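Hypothetical P60 katanin (Sulfolobus acidocaldarius, PDB 2W2U) is an AAA-family ATPase of the archaeal cell division machinery, seen here as its N-terminal MIT domain with a bound peptide. Local coordinates at residues A[14-19]-A[63-68]; A[28-33]-A[40-45]. One frame throughout, in Å; residues are numbered along the deposited sequence.

Contact 1: residues A[14-19]-A[63-68]; sequences MLEEMA and AIYEQM
Glu16 and Tyr65 meet across the first and third helices of the MIT bundle through one polar contact between buried side chains. The phenol OH of Tyr65 donates a hydrogen bond to Glu16 OE2; the modelled OH to OE2 distance of 2.5 Å is very short, and its exact value is doubtful at 2.2 Å resolution. OE2 lies in the plane of the ring at its hydroxyl edge, while the carboxylate is turned 60° from the ring plane. The two helices remain well separated, with Glu16 CA and Tyr65 CA 9.2 Å apart, and the side chains supply the reach. Extended beyond CG (chi2 169°), Glu16 carries its carboxylate toward the N-terminal end of its helix, where the Tyr65 hydroxyl comes to meet it. The same OH is also hydrogen-bonded with Gln12 OE1, one turn before Glu16 on helix 11-31.

Van der Waals contact between the segments is slight. The methylene Glu16 CG runs past the hydroxyl end of the ring, 3.9 Å from Tyr65 OH, and the two side chains cross at about a right angle. The ring also packs on Leu52 and Val53 of helix 35-55.

Charge enters from outside the two segments: a basic side chain of the bound peptide forms a salt bridge with Glu16 OE2. The phenol and this cation share one carboxylate oxygen, so Tyr65 probably helps to position Glu16 for peptide binding, and both would be expected to stabilise its negative charge.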
ATOM      1  N   MET A  14      12.809   6.260   0.171  1.00 15.92           N
ATOM      2  CA  MET A  14      11.983   7.317  -0.398  1.00 16.65           C
ATOM      3  C   MET A  14      10.660   6.765  -0.960  1.00 15.21           C
ATOM      4  O   MET A  14       9.584   7.326  -0.705  1.00 14.62           O
ATOM      5  CB  MET A  14      12.774   8.056  -1.476  1.00 16.27           C
ATOM      6  CG  MET A  14      12.186   9.385  -1.882  1.00 18.15           C
ATOM      7  SD  MET A  14      12.374   9.647  -3.651  1.00 21.51           S
ATOM      8  CE  MET A  14      11.147   8.474  -4.252  1.00 18.37           C
ATOM      9  N   LEU A  15      10.744   5.664  -1.704  1.00 14.07           N
ATOM     10  CA  LEU A  15       9.543   5.004  -2.225  1.00 13.64           C
ATOM     11  C   LEU A  15       8.707   4.363  -1.117  1.00 13.08           C
ATOM     12  O   LEU A  15       7.481   4.429  -1.144  1.00 12.84           O
ATOM     13  CB  LEU A  15       9.896   3.973  -3.306  1.00 13.44           C
ATOM     14  CG  LEU A  15      10.370   4.505  -4.668  1.00 13.57           C
ATOM     15  CD1 LEU A  15      11.019   3.393  -5.462  1.00 12.77           C
ATOM     16  CD2 LEU A  15       9.231   5.152  -5.477  1.00 14.40           C
ATOM     17  N   GLU A  16       9.371   3.754  -0.139  1.00 12.94           N
ATOM     18  CA  GLU A  16       8.673   3.189   1.017  1.00 13.04           C
ATOM     19  C   GLU A  16       7.809   4.226   1.742  1.00 13.34           C
ATOM     20  O   GLU A  16       6.661   3.946   2.084  1.00 13.09           O
ATOM     21  CB  GLU A  16       9.654   2.500   1.975  1.00 12.81           C
ATOM     22  CG  GLU A  16      10.135   1.152   1.441  1.00 12.93           C
ATOM     23  CD  GLU A  16      11.290   0.547   2.220  1.00 12.58           C
ATOM     24  OE1 GLU A  16      11.868   1.223   3.098  1.00 11.69           O
ATOM     25  OE2 GLU A  16      11.616  -0.628   1.949  1.00 11.50           O
ATOM     26  N   GLU A  17       8.361   5.418   1.957  1.00 14.02           N
ATOM     27  CA  GLU A  17       7.624   6.529   2.572  1.00 15.13           C
ATOM     28  C   GLU A  17       6.439   7.002   1.709  1.00 14.92           C
ATOM     29  O   GLU A  17       5.357   7.305   2.236  1.00 14.71           O
ATOM     30  CB  GLU A  17       8.585   7.687   2.901  1.00 15.37           C
ATOM     31  CG  GLU A  17       7.949   9.089   3.002  1.00 18.70           C
ATOM     32  CD  GLU A  17       6.920   9.252   4.128  1.00 23.05           C
ATOM     33  OE1 GLU A  17       6.957   8.491   5.129  1.00 24.78           O
ATOM     34  OE2 GLU A  17       6.067  10.159   3.999  1.00 24.46           O
ATOM     35  N   MET A  18       6.659   7.062   0.396  1.00 14.81           N
ATOM     36  CA  MET A  18       5.617   7.400  -0.578  1.00 15.45           C
ATOM     37  C   MET A  18       4.451   6.418  -0.506  1.00 14.83           C
ATOM     38  O   MET A  18       3.298   6.827  -0.435  1.00 15.17           O
ATOM     39  CB  MET A  18       6.204   7.421  -1.994  1.00 15.22           C
ATOM     40  CG  MET A  18       5.278   7.977  -3.082  1.00 15.29           C
ATOM     41  SD  MET A  18       6.045   7.924  -4.728  1.00 17.75           S
ATOM     42  CE  MET A  18       7.556   8.828  -4.434  1.00 15.73           C
ATOM     43  N   ALA A  19       4.764   5.124  -0.532  1.00 14.83           N
ATOM     44  CA  ALA A  19       3.772   4.061  -0.365  1.00 14.81           C
ATOM     45  C   ALA A  19       3.025   4.185   0.964  1.00 14.82           C
ATOM     46  O   ALA A  19       1.801   4.051   1.002  1.00 14.51           O
ATOM     47  CB  ALA A  19       4.440   2.690  -0.480  1.00 14.79           C
ATOM     48  N   ALA A  63       8.880  -9.646   0.423  1.00 12.19           N
ATOM     49  CA  ALA A  63       7.761 -10.439   0.940  1.00 12.53           C
ATOM     50  C   ALA A  63       6.711  -9.572   1.639  1.00 12.83           C
ATOM     51  O   ALA A  63       5.511  -9.829   1.521  1.00 13.04           O
ATOM     52  CB  ALA A  63       8.264 -11.538   1.878  1.00 12.63           C
ATOM     53  N   ILE A  64       7.168  -8.548   2.359  1.00 13.02           N
ATOM     54  CA  ILE A  64       6.268  -7.575   2.986  1.00 13.46           C
ATOM     55  C   ILE A  64       5.572  -6.677   1.949  1.00 13.50           C
ATOM     56  O   ILE A  64       4.359  -6.440   2.047  1.00 13.52           O
ATOM     57  CB  ILE A  64       6.990  -6.726   4.065  1.00 13.48           C
ATOM     58  CG1 ILE A  64       7.458  -7.621   5.224  1.00 14.12           C
ATOM     59  CG2 ILE A  64       6.079  -5.608   4.572  1.00 14.02           C
ATOM     60  CD1 ILE A  64       8.620  -7.048   6.034  1.00 14.54           C
ATOM     61  N   TYR A  65       6.327  -6.183   0.964  1.00 13.44           N
ATOM     62  CA  TYR A  65       5.723  -5.431  -0.150  1.00 13.47           C
ATOM     63  C   TYR A  65       4.612  -6.250  -0.803  1.00 13.68           C
ATOM     64  O   TYR A  65       3.509  -5.751  -1.033  1.00 13.22           O
ATOM     65  CB  TYR A  65       6.736  -5.100  -1.245  1.00 13.05           C
ATOM     66  CG  TYR A  65       7.979  -4.329  -0.860  1.00 12.83           C
ATOM     67  CD1 TYR A  65       7.978  -3.397   0.183  1.00 12.20           C
ATOM     68  CD2 TYR A  65       9.153  -4.493  -1.599  1.00 11.70           C
ATOM     69  CE1 TYR A  65       9.133  -2.686   0.498  1.00 11.78           C
ATOM     70  CE2 TYR A  65      10.303  -3.793  -1.294  1.00 11.47           C
ATOM     71  CZ  TYR A  65      10.291  -2.893  -0.250  1.00 11.73           C
ATOM     72  OH  TYR A  65      11.447  -2.209   0.036  1.00 12.59           O
ATOM     73  N   GLU A  66       4.929  -7.511  -1.102  1.00 14.14           N
ATOM     74  CA  GLU A  66       4.027  -8.410  -1.807  1.00 14.85           C
ATOM     75  C   GLU A  66       2.789  -8.764  -0.981  1.00 14.91           C
ATOM     76  O   GLU A  66       1.684  -8.834  -1.524  1.00 14.90           O
ATOM     77  CB  GLU A  66       4.781  -9.660  -2.272  1.00 15.51           C
ATOM     78  CG  GLU A  66       5.760  -9.373  -3.430  1.00 17.21           C
ATOM     79  CD  GLU A  66       6.958 -10.315  -3.479  1.00 20.29           C
ATOM     80  OE1 GLU A  66       6.972 -11.331  -2.749  1.00 22.78           O
ATOM     81  OE2 GLU A  66       7.900 -10.036  -4.257  1.00 21.70           O
ATOM     82  N   GLN A  67       2.982  -8.960   0.324  1.00 14.79           N
ATOM     83  CA  GLN A  67       1.886  -9.158   1.271  1.00 14.97           C
ATOM     84  C   GLN A  67       0.926  -7.968   1.300  1.00 14.40           C
ATOM     85  O   GLN A  67      -0.291  -8.151   1.288  1.00 14.51           O
ATOM     86  CB  GLN A  67       2.430  -9.419   2.686  1.00 14.92           C
ATOM     87  CG  GLN A  67       1.354  -9.695   3.745  1.00 15.64           C
ATOM     88  CD  GLN A  67       1.863  -9.528   5.180  1.00 16.22           C
ATOM     89  OE1 GLN A  67       2.937 -10.022   5.531  1.00 18.60           O
ATOM     90  NE2 GLN A  67       1.082  -8.833   6.019  1.00 16.10           N
ATOM     91  N   MET A  68       1.472  -6.758   1.349  1.00 14.09           N
ATOM     92  CA  MET A  68       0.646  -5.556   1.443  1.00 13.76           C
ATOM     93  C   MET A  68      -0.099  -5.236   0.140  1.00 13.47           C
ATOM     94  O   MET A  68      -1.252  -4.786   0.174  1.00 13.23           O
ATOM     95  CB  MET A  68       1.460  -4.363   1.953  1.00 13.82           C
ATOM     96  CG  MET A  68       1.956  -4.533   3.401  1.00 14.36           C
ATOM     97  SD  MET A  68       0.749  -5.225   4.573  1.00 14.57           S
ATOM     98  CE  MET A  68      -0.355  -3.833   4.788  1.00 11.95           C
TER

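Contact 2: residues A[28-33]-A[40-45]; sequences KADKEG and TNYKKA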
ATOM      1  N   LYS A  28      -7.463   5.908   6.103  1.00 18.70           N
ATOM      2  CA  LYS A  28      -8.205   7.041   6.654  1.00 19.17           C
ATOM      3  C   LYS A  28      -9.515   7.246   5.896  1.00 19.09           C
ATOM      4  O   LYS A  28     -10.591   7.250   6.504  1.00 18.84           O
ATOM      5  CB  LYS A  28      -7.354   8.318   6.613  1.00 19.16           C
ATOM      6  CG  LYS A  28      -7.983   9.543   7.289  1.00 19.63           C
ATOM      7  CD  LYS A  28      -7.151  10.797   7.026  1.00 19.96           C
ATOM      8  CE  LYS A  28      -7.834  12.061   7.539  1.00 22.69           C
ATOM      9  NZ  LYS A  28      -7.766  12.186   9.023  1.00 24.28           N
ATOM     10  N   ALA A  29      -9.415   7.399   4.572  1.00 19.09           N
ATOM     11  CA  ALA A  29     -10.583   7.566   3.704  1.00 19.26           C
ATOM     12  C   ALA A  29     -11.543   6.379   3.816  1.00 19.36           C
ATOM     13  O   ALA A  29     -12.760   6.555   3.830  1.00 19.22           O
ATOM     14  CB  ALA A  29     -10.149   7.775   2.256  1.00 19.07           C
ATOM     15  N   ASP A  30     -10.975   5.179   3.914  1.00 19.83           N
ATOM     16  CA  ASP A  30     -11.725   3.942   4.102  1.00 20.33           C
ATOM     17  C   ASP A  30     -12.598   4.006   5.363  1.00 20.95           C
ATOM     18  O   ASP A  30     -13.795   3.709   5.309  1.00 21.11           O
ATOM     19  CB  ASP A  30     -10.748   2.758   4.178  1.00 20.09           C
ATOM     20  CG  ASP A  30     -11.409   1.414   3.932  1.00 19.64           C
ATOM     21  OD1 ASP A  30     -12.649   1.287   4.072  1.00 19.57           O
ATOM     22  OD2 ASP A  30     -10.668   0.463   3.604  1.00 18.46           O
ATOM     23  N   LYS A  31     -11.997   4.404   6.484  1.00 21.57           N
ATOM     24  CA  LYS A  31     -12.704   4.490   7.766  1.00 22.27           C
ATOM     25  C   LYS A  31     -13.731   5.627   7.819  1.00 22.30           C
ATOM     26  O   LYS A  31     -14.678   5.580   8.607  1.00 22.53           O
ATOM     27  CB  LYS A  31     -11.712   4.590   8.930  1.00 22.17           C
ATOM     28  CG  LYS A  31     -10.889   3.311   9.147  1.00 22.92           C
ATOM     29  CD  LYS A  31      -9.993   3.416  10.376  1.00 23.39           C
ATOM     30  CE  LYS A  31      -8.964   2.290  10.433  1.00 24.91           C
ATOM     31  NZ  LYS A  31      -9.558   0.943  10.657  1.00 25.88           N
ATOM     32  N   GLU A  32     -13.539   6.638   6.977  1.00 22.35           N
ATOM     33  CA  GLU A  32     -14.501   7.727   6.815  1.00 22.38           C
ATOM     34  C   GLU A  32     -15.634   7.392   5.829  1.00 22.07           C
ATOM     35  O   GLU A  32     -16.542   8.202   5.618  1.00 22.23           O
ATOM     36  CB  GLU A  32     -13.773   9.008   6.395  1.00 22.64           C
ATOM     37  CG  GLU A  32     -12.970   9.631   7.531  1.00 24.16           C
ATOM     38  CD  GLU A  32     -11.963  10.667   7.066  1.00 26.22           C
ATOM     39  OE1 GLU A  32     -12.096  11.184   5.934  1.00 25.96           O
ATOM     40  OE2 GLU A  32     -11.037  10.966   7.851  1.00 27.71           O
ATOM     41  N   GLY A  33     -15.578   6.202   5.234  1.00 21.64           N
ATOM     42  CA  GLY A  33     -16.631   5.715   4.341  1.00 21.19           C
ATOM     43  C   GLY A  33     -16.622   6.338   2.954  1.00 20.98           C
ATOM     44  O   GLY A  33     -17.673   6.457   2.314  1.00 21.24           O
ATOM     45  N   THR A  40      -8.582   4.916  -4.639  1.00 12.01           N
ATOM     46  CA  THR A  40      -7.560   5.685  -5.365  1.00 12.10           C
ATOM     47  C   THR A  40      -6.211   5.587  -4.660  1.00 11.45           C
ATOM     48  O   THR A  40      -5.188   5.329  -5.282  1.00 11.63           O
ATOM     49  CB  THR A  40      -7.945   7.185  -5.526  1.00 12.04           C
ATOM     50  OG1 THR A  40      -9.273   7.297  -6.036  1.00 13.25           O
ATOM     51  CG2 THR A  40      -7.016   7.884  -6.497  1.00 13.14           C
ATOM     52  N   ASN A  41      -6.229   5.796  -3.352  1.00 11.02           N
ATOM     53  CA  ASN A  41      -5.021   5.784  -2.547  1.00 10.62           C
ATOM     54  C   ASN A  41      -4.397   4.389  -2.365  1.00 10.21           C
ATOM     55  O   ASN A  41      -3.175   4.255  -2.380  1.00  9.64           O
ATOM     56  CB  ASN A  41      -5.282   6.497  -1.219  1.00 10.31           C
ATOM     57  CG  ASN A  41      -5.260   8.012  -1.368  1.00 11.47           C
ATOM     58  OD1 ASN A  41      -4.199   8.600  -1.569  1.00 11.95           O
ATOM     59  ND2 ASN A  41      -6.432   8.648  -1.281  1.00 10.58           N
ATOM     60  N   TYR A  42      -5.241   3.365  -2.216  1.00 10.17           N
ATOM     61  CA  TYR A  42      -4.787   1.967  -2.190  1.00 10.04           C
ATOM     62  C   TYR A  42      -4.069   1.615  -3.502  1.00 10.50           C
ATOM     63  O   TYR A  42      -2.995   1.000  -3.486  1.00 10.23           O
ATOM     64  CB  TYR A  42      -5.964   1.000  -1.980  1.00  9.84           C
ATOM     65  CG  TYR A  42      -6.482   0.847  -0.556  1.00  9.60           C
ATOM     66  CD1 TYR A  42      -5.622   0.527   0.504  1.00  8.84           C
ATOM     67  CD2 TYR A  42      -7.844   0.968  -0.282  1.00 10.13           C
ATOM     68  CE1 TYR A  42      -6.111   0.373   1.808  1.00  9.18           C
ATOM     69  CE2 TYR A  42      -8.344   0.819   1.012  1.00 10.26           C
ATOM     70  CZ  TYR A  42      -7.472   0.517   2.048  1.00  9.95           C
ATOM     71  OH  TYR A  42      -7.970   0.369   3.314  1.00 10.59           O
ATOM     72  N   LYS A  43      -4.663   2.008  -4.633  1.00 10.57           N
ATOM     73  CA  LYS A  43      -4.084   1.727  -5.951  1.00 10.95           C
ATOM     74  C   LYS A  43      -2.721   2.393  -6.107  1.00 10.70           C
ATOM     75  O   LYS A  43      -1.812   1.828  -6.713  1.00  9.97           O
ATOM     76  CB  LYS A  43      -5.005   2.194  -7.080  1.00 10.80           C
ATOM     77  CG  LYS A  43      -6.244   1.352  -7.292  1.00 12.94           C
ATOM     78  CD  LYS A  43      -6.918   1.735  -8.605  1.00 15.19           C
ATOM     79  CE  LYS A  43      -8.306   1.134  -8.722  1.00 17.04           C
ATOM     80  NZ  LYS A  43      -8.294  -0.304  -9.062  1.00 18.23           N
ATOM     81  N   LYS A  44      -2.603   3.602  -5.558  1.00 11.01           N
ATOM     82  CA  LYS A  44      -1.367   4.375  -5.636  1.00 11.65           C
ATOM     83  C   LYS A  44      -0.285   3.786  -4.738  1.00 11.46           C
ATOM     84  O   LYS A  44       0.897   3.834  -5.073  1.00 11.69           O
ATOM     85  CB  LYS A  44      -1.617   5.858  -5.326  1.00 11.49           C
ATOM     86  CG  LYS A  44      -2.309   6.597  -6.473  1.00 12.02           C
ATOM     87  CD  LYS A  44      -2.623   8.046  -6.119  1.00 12.27           C
ATOM     88  CE  LYS A  44      -3.389   8.761  -7.244  1.00 14.08           C
ATOM     89  NZ  LYS A  44      -2.638   8.799  -8.547  1.00 15.60           N
ATOM     90  N   ALA A  45      -0.701   3.232  -3.602  1.00 11.31           N
ATOM     91  CA  ALA A  45       0.201   2.481  -2.730  1.00 11.34           C
ATOM     92  C   ALA A  45       0.666   1.190  -3.416  1.00 11.42           C
ATOM     93  O   ALA A  45       1.852   0.851  -3.373  1.00 10.88           O
ATOM     94  CB  ALA A  45      -0.475   2.178  -1.403  1.00 10.97           C
TER
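Asp30 and Tyr42 are joined by a side-chain hydrogen bond that links the C-terminal part of helix 11-31 to helix 35-55; the two helices follow each other in the chain and form an antiparallel hairpin. At the start of 40-45, Thr40 is tied back into its own helix, its OG1 hydrogen-bonded to Glu36 O. Asn41 follows with its CB directed at segment 28-33. Its ND2 is held by Glu37 O, and its side chain packs against Tyr22, Asn25 and Ala26 farther back along helix 11-31.

Tyr42 carries the contact. Its OH donates a 2.7 Å hydrogen bond to Asp30 OD2, which accepts with the anti lone pair, the one facing away from OD1. OD2 sits in the ring plane at the hydroxyl edge, 3.5 Å from Tyr42 CE2, yet the carboxylate stands almost perpendicular to the ring, at 87°. Asp30 has CG opposite its own N (chi1 -162°), a setting that swings the carboxylate out to the phenol over a CA to CA separation of 9.6 Å between Asp30 and Tyr42. Replacing Tyr42 with a phenylalanine would probably deprive the buried Asp30 carboxylate of a donor and leave its rotation less firmly fixed. One turn on, Ala45 N bonds to Asn41 O at 2.9 Å and continues the helix. On the opposing segment, the chain leaves helix 11-31 at Gly33 in a Schellman motif.

Helix 62-81 closes over this pair: Arg75 NE makes a salt bridge to Asp30 OD2, and the Tyr42 ring packs on Ile76 and Leu79 and meets the ring of Tyr72. Asp30 and Tyr42 thereby connect all three helices of the bundle.

In the fold
Contacts 1 and 2 lie on opposite sides of the chain's centre, about 15 Å apart between their own centres, and both draw on helix 11-31. Contact 1 ties that helix to helix 62-81 and contact 2 ties it to helix 35-55; along the chain, contact 2 is nested inside the loop closed by contact 1. They touch where Ala45 CB packs 3.8 Å from Ala19 O. In both, a tyrosine phenol reaches a carboxylate on helix 11-31. The bound peptide meets both: at contact 1 through a salt bridge, with apolar and backbone packing as well, and at contact 2 through apolar side chains on Asp30, Lys31 and Tyr42. The ATPase domain is absent from this fragment.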